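Local coordinates for putative peptidase (Chlamydophila abortus, PDB 3CE2), which probably acts as a zinc-dependent oligopeptidase of the M3B family, degrading a variety of small bioactive peptides, at residues 162-165 with 166-169; 448-451 with 452-455. All blocks are in the same frame, centred on the assembly; numbering follows the deposited sequence.

Interaction 1. Residues 162-165 with 166-169; sequences TGTP and GEEK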
loop_
_atom_site.group_PDB
_atom_site.type_symbol
_atom_site.label_atom_id
_atom_site.label_comp_id
_atom_site.label_asym_id
_atom_site.label_seq_id
_atom_site.Cartn_x
_atom_site.Cartn_y
_atom_site.Cartn_z
ATOM N N THR A 162 -2.995 -9.330 -25.873
ATOM C CA THR A 162 -4.397 -9.731 -25.827
ATOM C C THR A 162 -4.740 -10.467 -27.123
ATOM O O THR A 162 -4.648 -9.891 -28.220
ATOM C CB THR A 162 -5.327 -8.516 -25.677
ATOM O OG1 THR A 162 -5.089 -7.880 -24.421
ATOM C CG2 THR A 162 -6.785 -8.910 -25.729
ATOM N N GLY A 163 -5.129 -11.738 -26.993
ATOM C CA GLY A 163 -5.395 -12.594 -28.149
ATOM C C GLY A 163 -6.841 -12.552 -28.622
ATOM O O GLY A 163 -7.606 -11.650 -28.263
ATOM N N THR A 164 -7.221 -13.533 -29.431
ATOM C CA THR A 164 -8.565 -13.572 -29.990
ATOM C C THR A 164 -9.567 -13.697 -28.855
ATOM O O THR A 164 -9.236 -14.152 -27.775
ATOM C CB THR A 164 -8.738 -14.745 -30.973
ATOM O OG1 THR A 164 -9.027 -15.940 -30.232
ATOM C CG2 THR A 164 -7.455 -14.941 -31.833
ATOM N N PRO A 165 -10.794 -13.275 -29.090
ATOM C CA PRO A 165 -11.744 -13.176 -27.997
ATOM C C PRO A 165 -12.064 -14.519 -27.351
ATOM O O PRO A 165 -12.370 -14.564 -26.159
ATOM C CB PRO A 165 -12.982 -12.556 -28.662
ATOM C CG PRO A 165 -12.444 -11.881 -29.914
ATOM C CD PRO A 165 -11.353 -12.806 -30.365
ATOM N N GLY A 166 -11.988 -15.590 -28.143
ATOM C CA GLY A 166 -12.092 -16.967 -27.652
ATOM C C GLY A 166 -10.867 -17.382 -26.835
ATOM O O GLY A 166 -11.012 -17.961 -25.757
ATOM N N GLU A 167 -9.662 -17.101 -27.331
ATOM C CA GLU A 167 -8.483 -17.250 -26.498
ATOM C C GLU A 167 -8.663 -16.530 -25.147
ATOM O O GLU A 167 -8.421 -17.114 -24.093
ATOM C CB GLU A 167 -7.232 -16.749 -27.210
ATOM C CG GLU A 167 -6.810 -17.605 -28.390
ATOM C CD GLU A 167 -5.707 -16.960 -29.252
ATOM O OE1 GLU A 167 -5.773 -15.735 -29.520
ATOM O OE2 GLU A 167 -4.773 -17.688 -29.668
ATOM N N GLU A 168 -9.104 -15.279 -25.163
ATOM C CA GLU A 168 -9.232 -14.536 -23.904
ATOM C C GLU A 168 -10.360 -15.096 -23.053
ATOM O O GLU A 168 -10.272 -15.114 -21.833
ATOM C CB GLU A 168 -9.425 -13.020 -24.131
ATOM C CG GLU A 168 -8.220 -12.284 -24.735
ATOM C CD GLU A 168 -6.974 -12.288 -23.829
ATOM O OE1 GLU A 168 -7.110 -12.027 -22.605
ATOM O OE2 GLU A 168 -5.849 -12.531 -24.346
ATOM N N LYS A 169 -11.422 -15.561 -23.692
ATOM C CA LYS A 169 -12.541 -16.133 -22.951
ATOM C C LYS A 169 -12.055 -17.270 -22.051
ATOM O O LYS A 169 -12.589 -17.496 -20.968
ATOM C CB LYS A 169 -13.610 -16.664 -23.911
ATOM C CG LYS A 169 -14.901 -17.075 -23.224
ATOM C CD LYS A 169 -15.863 -17.811 -24.164
ATOM C CE LYS A 169 -17.220 -18.048 -23.457
ATOM N NZ LYS A 169 -18.109 -19.014 -24.176
#

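Interaction 2. Residues 448-451 with 452-455; sequences SDSK and EEKI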
loop_
_atom_site.group_PDB
_atom_site.type_symbol
_atom_site.label_atom_id
_atom_site.label_comp_id
_atom_site.label_asym_id
_atom_site.label_seq_id
_atom_site.Cartn_x
_atom_site.Cartn_y
_atom_site.Cartn_z
ATOM N N SER A 448 13.877 17.048 20.683
ATOM C CA SER A 448 13.846 16.296 21.927
ATOM C C SER A 448 15.014 16.632 22.837
ATOM O O SER A 448 16.090 17.033 22.373
ATOM C CB SER A 448 13.848 14.804 21.624
ATOM O OG SER A 448 13.912 14.046 22.814
ATOM N N ASP A 449 14.801 16.458 24.137
ATOM C CA ASP A 449 15.887 16.602 25.102
ATOM C C ASP A 449 16.213 15.285 25.776
ATOM O O ASP A 449 17.381 14.963 25.960
ATOM C CB ASP A 449 15.563 17.683 26.130
ATOM C CG ASP A 449 15.678 19.080 25.542
ATOM O OD1 ASP A 449 16.598 19.301 24.723
ATOM O OD2 ASP A 449 14.844 19.950 25.881
ATOM N N SER A 450 15.174 14.523 26.117
ATOM C CA SER A 450 15.317 13.175 26.680
ATOM C C SER A 450 16.027 12.176 25.758
ATOM O O SER A 450 15.673 12.009 24.598
ATOM C CB SER A 450 13.947 12.617 27.059
ATOM O OG SER A 450 14.038 11.232 27.320
ATOM N N LYS A 451 17.026 11.502 26.299
ATOM C CA LYS A 451 17.775 10.517 25.559
ATOM C C LYS A 451 16.974 9.216 25.395
ATOM O O LYS A 451 17.050 8.565 24.354
ATOM C CB LYS A 451 19.101 10.259 26.279
ATOM C CG LYS A 451 20.045 9.279 25.602
ATOM C CD LYS A 451 21.061 8.726 26.607
ATOM C CE LYS A 451 21.631 7.399 26.135
ATOM N NZ LYS A 451 22.214 6.584 27.236
ATOM N N GLU A 452 16.203 8.835 26.409
ATOM C CA GLU A 452 15.412 7.611 26.302
ATOM C C GLU A 452 14.408 7.752 25.168
ATOM O O GLU A 452 14.142 6.806 24.428
ATOM C CB GLU A 452 14.713 7.264 27.621
ATOM C CG GLU A 452 15.634 6.598 28.672
ATOM C CD GLU A 452 16.046 5.149 28.320
ATOM O OE1 GLU A 452 15.151 4.267 28.245
ATOM O OE2 GLU A 452 17.265 4.888 28.141
ATOM N N GLU A 453 13.868 8.950 25.020
ATOM C CA GLU A 453 12.937 9.227 23.946
ATOM C C GLU A 453 13.655 9.081 22.604
ATOM O O GLU A 453 13.256 8.296 21.748
ATOM C CB GLU A 453 12.413 10.645 24.111
ATOM C CG GLU A 453 11.071 10.920 23.494
ATOM C CD GLU A 453 10.667 12.391 23.638
ATOM O OE1 GLU A 453 9.580 12.770 23.129
ATOM O OE2 GLU A 453 11.439 13.164 24.259
ATOM N N LYS A 454 14.732 9.830 22.434
ATOM C CA LYS A 454 15.523 9.741 21.223
ATOM C C LYS A 454 15.768 8.302 20.777
ATOM O O LYS A 454 15.695 7.985 19.591
ATOM C CB LYS A 454 16.852 10.456 21.409
ATOM C CG LYS A 454 16.727 11.962 21.555
ATOM C CD LYS A 454 18.080 12.629 21.327
ATOM C CE LYS A 454 18.001 14.138 21.499
ATOM N NZ LYS A 454 18.922 14.825 20.547
ATOM N N ILE A 455 16.073 7.425 21.718
ATOM C CA ILE A 455 16.323 6.045 21.357
ATOM C C ILE A 455 15.013 5.417 20.928
ATOM O O ILE A 455 14.948 4.753 19.894
ATOM C CB ILE A 455 16.978 5.264 22.498
ATOM C CG1 ILE A 455 18.374 5.837 22.751
ATOM C CG2 ILE A 455 17.087 3.783 22.150
ATOM C CD1 ILE A 455 19.070 5.274 23.983
#

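Interaction 1. Residues 162-165 with 166-169
G166 follows P165 into the first turn of helix 165-174, and the next residue, E167, reaches back to T164. At E167 the exchange runs both ways. Its backbone N donates to T164 OG1, 3.2 Å away and nearly straight at 170°, while its carboxylate returns over the cap, where OE1 takes the backbone N of T164 on the lone pair turned away from OE2. T164 OG1 sits between its own backbone N and carbonyl carbon (chi1 83°), which turns the hydroxyl to the first turn of the helix; a weak bond also links it to E167 OE1, at 3.3 Å. E168 comes next. Its backbone N closes a regular helical bond on T164 O (2.8 Å), and its side chain, folded back at chi2 (-64°), reaches the loop ahead of the helix. There OE2 accepts from G163 N at 2.9 Å, met on its anti side and somewhat out of the carboxylate plane, while CG lies 3.8 Å from T162 CG2, the two side chains crossing roughly at right angles. The hydroxyl of T162 bonds instead to L158 O. K169 takes part through its backbone, N to P165 O at 2.8 Å, as its extended chain leads off. T164 and E167 thus form a capping box, with T164 as N-cap.

Interaction 2. Residues 448-451 with 452-455
S450 meets two amides, those of E453 and K454, at the opening of helix 451-487. Its hydroxyl OG, swung opposite the backbone N of its own residue (chi1 167°), accepts from E453 N at 3.2 Å, and the carbonyl O of S450 takes K454 N, also at 3.2 Å. One residue on, K451 O receives I455 N at 3.0 Å, so regular helical bonding is under way. The carboxylate of E453 does not turn back to the S450 amide: its extended chain carries OE2 to S448 OG, which donates to it across 3.0 Å from well above the carboxylate plane. This bond links the loop at S448 to the first turn of the helix. Beside it the aliphatic part of K454 packs on the same loop, with CG 3.7 Å from S448 OG and CE 3.6 Å from S448 O. K451 and I455 run side by side, pointing the same way, CE to CD1 at 4.0 Å; I455 also touches L320, S321 and L609. On the same turn, E452 O is hydrogen-bonded to S321 OG. With its N-cap serine accepting from the amide three residues ahead, this is a classic side-chain cap of a helix N terminus.

In the fold
Following the chain from the N terminus, interaction 1 comes first, closing the short loop that leaves helix 149-156 and starting helix 165-174, within the Oligopeptidase F region. Interaction 2 follows much later, in the peptidase M3 region, where the loop after helix 431-447 turns into the long helix 451-487. The two are in series, neither nesting nor crossing, and each ties a helix to the connection just before it. Interactions 1 and 2 lie on opposite sides of the chain's centre, the centres of the two contacts about 62 Å apart and their nearest atoms about 50 Å apart. Both are surface contacts away from the zinc-binding residues, although helix 451-487 itself carries H484 at its far end.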